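Local atomic coordinates of BRAMP domain protein (Streptomyces davawensis, PDB entry 5MLD), a protein that replaces the C-8 methyl group of riboflavin-5'-phosphate (FMN) by an amino group, using glutamate, on the way to the antibiotic roseoflavin. Residues A5-T10 and V86-I91. Numbering follows the deposited sequence.
Sequences ALILNT and VIATPI. With 8DP (8-demethyl-8-aminoriboflavin-5'-phosphate), chain I.
Where the ladder between 5-10 and 86-91 ends, two buried threonine hydroxyls meet: T10 OG1 lies 3.0 Å from T89 OG1. With OG1 set between the backbone N and the carbonyl carbon (chi1 57°), T10 presents its hydroxyl to T89, whose OG1 donates to P90 O at 2.6 Å, in the carbonyl plane on a lone pair, and receives T97 N. Before this point these adjacent interior strands of the flavodoxin-like sheet run parallel, 17° apart, and four backbone bonds alternate: V86 N to L6 O (172° at the hydrogen), L8 N to V86 O, A88 N to L8 O and T10 N to A88 O. On one face I7 CG1 lies 4.0 Å from V86 CB and I7 CG2 reaches A88 CB; V86 packs on Y32 and A88 on I25, both of helix 20-34. On the other, L8 CD1 meets I87 CD1 at 3.9 Å. Past the ladder, P90 CG is 3.5 Å from phosphate oxygen O3 of 8DP, and I91 CG2 3.6 Å from N5, its pyrimidine imide nitrogen. A largely apolar core thus gives way to the flavin pocket, where T89, bonded to P90 O and T97 N, would restrain the backbone beside 8DP.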
ATOM      1  N   ALA A   5       1.996  28.942   0.901  1.00 18.59           N
ATOM      2  CA  ALA A   5       1.539  27.581   1.140  1.00 16.68           C
ATOM      3  C   ALA A   5       0.124  27.443   0.598  1.00 20.12           C
ATOM      4  O   ALA A   5      -0.749  28.247   0.929  1.00 21.12           O
ATOM      5  CB  ALA A   5       1.563  27.247   2.630  1.00 17.22           C
ATOM      6  N   LEU A   6      -0.098  26.426  -0.226  1.00 18.65           N
ATOM      7  CA  LEU A   6      -1.404  26.150  -0.797  1.00 18.73           C
ATOM      8  C   LEU A   6      -1.915  24.864  -0.162  1.00 18.23           C
ATOM      9  O   LEU A   6      -1.262  23.826  -0.265  1.00 18.90           O
ATOM     10  CB  LEU A   6      -1.325  26.016  -2.313  1.00 16.06           C
ATOM     11  CG  LEU A   6      -2.659  25.675  -2.981  1.00 18.87           C
ATOM     12  CD1 LEU A   6      -3.708  26.785  -2.730  1.00 16.18           C
ATOM     13  CD2 LEU A   6      -2.444  25.412  -4.449  1.00 20.45           C
ATOM     14  N   ILE A   7      -3.060  24.938   0.513  1.00 17.08           N
ATOM     15  CA  ILE A   7      -3.641  23.789   1.207  1.00 15.32           C
ATOM     16  C   ILE A   7      -4.893  23.391   0.453  1.00 16.92           C
ATOM     17  O   ILE A   7      -5.809  24.203   0.315  1.00 16.57           O
ATOM     18  CB  ILE A   7      -3.967  24.112   2.671  1.00 17.31           C
ATOM     19  CG1 ILE A   7      -2.718  24.694   3.368  1.00 19.33           C
ATOM     20  CG2 ILE A   7      -4.482  22.843   3.371  1.00 15.68           C
ATOM     21  CD1 ILE A   7      -2.957  25.245   4.779  1.00 18.97           C
ATOM     22  N   LEU A   8      -4.936  22.155  -0.043  1.00 13.47           N
ATOM     23  CA  LEU A   8      -6.071  21.681  -0.840  1.00 17.86           C
ATOM     24  C   LEU A   8      -6.902  20.747   0.031  1.00 15.45           C
ATOM     25  O   LEU A   8      -6.478  19.628   0.328  1.00 17.75           O
ATOM     26  CB  LEU A   8      -5.611  20.962  -2.110  1.00 16.80           C
ATOM     27  CG  LEU A   8      -4.711  21.787  -3.031  1.00 20.06           C
ATOM     28  CD1 LEU A   8      -4.339  20.962  -4.269  1.00 18.50           C
ATOM     29  CD2 LEU A   8      -5.400  23.088  -3.418  1.00 19.03           C
ATOM     30  N   ASN A   9      -8.073  21.217   0.466  1.00 14.02           N
ATOM     31  CA  ASN A   9      -9.016  20.341   1.150  1.00 17.10           C
ATOM     32  C   ASN A   9      -9.721  19.507   0.088  1.00 17.32           C
ATOM     33  O   ASN A   9     -10.487  20.041  -0.723  1.00 15.20           O
ATOM     34  CB  ASN A   9     -10.025  21.147   1.966  1.00 15.18           C
ATOM     35  CG  ASN A   9     -10.912  20.258   2.788  1.00 17.71           C
ATOM     36  OD1 ASN A   9     -11.056  19.079   2.476  1.00 16.63           O
ATOM     37  ND2 ASN A   9     -11.500  20.804   3.844  1.00 16.95           N
ATOM     38  N   THR A  10      -9.482  18.194   0.099  1.00 14.01           N
ATOM     39  CA  THR A  10     -10.030  17.334  -0.946  1.00 15.99           C
ATOM     40  C   THR A  10     -11.264  16.560  -0.478  1.00 14.95           C
ATOM     41  O   THR A  10     -11.580  15.504  -1.043  1.00 16.16           O
ATOM     42  CB  THR A  10      -8.939  16.395  -1.473  1.00 13.26           C
ATOM     43  OG1 THR A  10      -8.393  15.634  -0.399  1.00 14.15           O
ATOM     44  CG2 THR A  10      -7.778  17.231  -2.071  1.00 17.44           C
ATOM     45  N   VAL A  86       0.221  21.512   0.488  1.00 16.18           N
ATOM     46  CA  VAL A  86      -0.293  20.618   1.514  1.00 18.45           C
ATOM     47  C   VAL A  86      -1.562  20.004   0.968  1.00 20.31           C
ATOM     48  O   VAL A  86      -2.559  20.714   0.772  1.00 18.81           O
ATOM     49  CB  VAL A  86      -0.578  21.346   2.831  1.00 18.78           C
ATOM     50  CG1 VAL A  86      -1.166  20.355   3.841  1.00 15.99           C
ATOM     51  CG2 VAL A  86       0.693  22.036   3.354  1.00 19.20           C
ATOM     52  N   ILE A  87      -1.554  18.692   0.749  1.00 17.32           N
ATOM     53  CA  ILE A  87      -2.798  17.986   0.455  1.00 20.72           C
ATOM     54  C   ILE A  87      -3.466  17.665   1.786  1.00 17.01           C
ATOM     55  O   ILE A  87      -2.854  17.057   2.670  1.00 20.61           O
ATOM     56  CB  ILE A  87      -2.552  16.708  -0.358  1.00 18.47           C
ATOM     57  CG1 ILE A  87      -1.819  16.997  -1.680  1.00 17.58           C
ATOM     58  CG2 ILE A  87      -3.890  15.981  -0.584  1.00 20.52           C
ATOM     59  CD1 ILE A  87      -2.602  17.821  -2.661  1.00 25.18           C
ATOM     60  N   ALA A  88      -4.708  18.089   1.944  1.00 12.93           N
ATOM     61  CA  ALA A  88      -5.438  17.855   3.186  1.00 15.39           C
ATOM     62  C   ALA A  88      -6.609  16.959   2.814  1.00 15.01           C
ATOM     63  O   ALA A  88      -7.638  17.442   2.330  1.00 16.94           O
ATOM     64  CB  ALA A  88      -5.893  19.159   3.832  1.00 15.65           C
ATOM     65  N   THR A  89      -6.455  15.662   3.045  1.00 16.71           N
ATOM     66  CA  THR A  89      -7.419  14.752   2.466  1.00 15.18           C
ATOM     67  C   THR A  89      -8.094  13.901   3.532  1.00 18.91           C
ATOM     68  O   THR A  89      -7.436  13.391   4.448  1.00 20.06           O
ATOM     69  CB  THR A  89      -6.755  13.838   1.412  1.00 18.51           C
ATOM     70  OG1 THR A  89      -7.760  13.014   0.808  1.00 16.07           O
ATOM     71  CG2 THR A  89      -5.645  12.958   2.022  1.00 16.94           C
ATOM     72  N   PRO A  90      -9.409  13.736   3.445  1.00 15.86           N
ATOM     73  CA  PRO A  90     -10.039  12.608   4.130  1.00 17.32           C
ATOM     74  C   PRO A  90      -9.508  11.317   3.529  1.00 17.77           C
ATOM     75  O   PRO A  90      -8.953  11.296   2.425  1.00 18.41           O
ATOM     76  CB  PRO A  90     -11.535  12.786   3.832  1.00 17.39           C
ATOM     77  CG  PRO A  90     -11.686  14.114   3.191  1.00 18.57           C
ATOM     78  CD  PRO A  90     -10.358  14.482   2.603  1.00 15.18           C
ATOM     79  N   ILE A  91      -9.715  10.218   4.249  1.00 16.28           N
ATOM     80  CA  ILE A  91      -9.342   8.890   3.762  1.00 17.62           C
ATOM     81  C   ILE A  91     -10.588   8.185   3.244  1.00 16.60           C
ATOM     82  O   ILE A  91     -11.590   8.097   3.962  1.00 18.26           O
ATOM     83  CB  ILE A  91      -8.677   8.065   4.869  1.00 16.73           C
ATOM     84  CG1 ILE A  91      -7.385   8.777   5.302  1.00 14.97           C
ATOM     85  CG2 ILE A  91      -8.457   6.601   4.382  1.00 16.59           C
ATOM     86  CD1 ILE A  91      -6.753   8.261   6.594  1.00 18.39           C
TER
HETATM   87  C4  8DP I 301     -13.645   9.204   6.472  1.00 24.32           C
HETATM   88  C5  8DP I 301     -14.306   7.889   6.903  1.00 16.85           C
HETATM   89  C8  8DP I 301     -16.445   7.176   3.285  1.00 18.28           C
HETATM   90  N3  8DP I 301     -13.004   4.956   4.018  1.00 17.75           N
HETATM   91  C2  8DP I 301     -14.076  11.635   7.225  1.00 31.54           C
HETATM   92  N2  8DP I 301     -17.641   7.916   2.971  1.00 20.46           N
HETATM   93  N1  8DP I 301     -13.869   6.835   5.894  1.00 18.08           N
HETATM   94  C6  8DP I 301     -14.557   6.654   4.739  1.00 17.90           C
HETATM   95  O6  8DP I 301     -15.851  10.222   6.632  1.00 29.79           O
HETATM   96  N4  8DP I 301     -12.043   6.277   7.266  1.00 16.45           N
HETATM   97  C12 8DP I 301     -14.129   5.686   3.803  1.00 17.72           C
HETATM   98  C13 8DP I 301     -12.747   6.105   6.119  1.00 18.15           C
HETATM   99  C14 8DP I 301     -12.312   5.167   5.172  1.00 17.66           C
HETATM  100  C15 8DP I 301     -11.147   4.443   5.459  1.00 17.03           C
HETATM  101  C16 8DP I 301     -10.953   5.572   7.492  1.00 15.40           C
HETATM  102  C1  8DP I 301     -14.723  12.873   6.593  1.00 19.02           C
HETATM  103  C3  8DP I 301     -14.508  10.469   6.336  1.00 32.91           C
HETATM  104  C7  8DP I 301     -15.745   7.389   4.490  1.00 17.69           C
HETATM  105  C9  8DP I 301     -15.986   6.201   2.353  1.00 17.77           C
HETATM  106  O1  8DP I 301     -13.424  16.371   5.520  1.00 16.05           O
HETATM  107  P1  8DP I 301     -14.456  15.225   5.583  1.00 17.23           P
HETATM  108  O2  8DP I 301     -15.662  15.664   6.486  1.00 17.43           O
HETATM  109  O3  8DP I 301     -14.944  14.827   4.197  1.00 14.90           O
HETATM  110  O4  8DP I 301     -13.761  13.957   6.303  1.00 18.76           O
HETATM  111  O5  8DP I 301     -12.708  11.839   7.297  1.00 23.59           O
HETATM  112  O7  8DP I 301     -12.429   9.296   6.219  1.00 16.96           O
HETATM  113  C10 8DP I 301     -16.728   5.954   1.057  1.00 22.89           C
HETATM  114  C11 8DP I 301     -14.846   5.483   2.614  1.00 18.12           C
HETATM  115  O8  8DP I 301     -10.649   3.502   4.558  1.00 18.70           O
HETATM  116  N5  8DP I 301     -10.496   4.667   6.607  1.00 14.61           N
HETATM  117  O9  8DP I 301     -10.193   5.744   8.677  1.00 16.45           O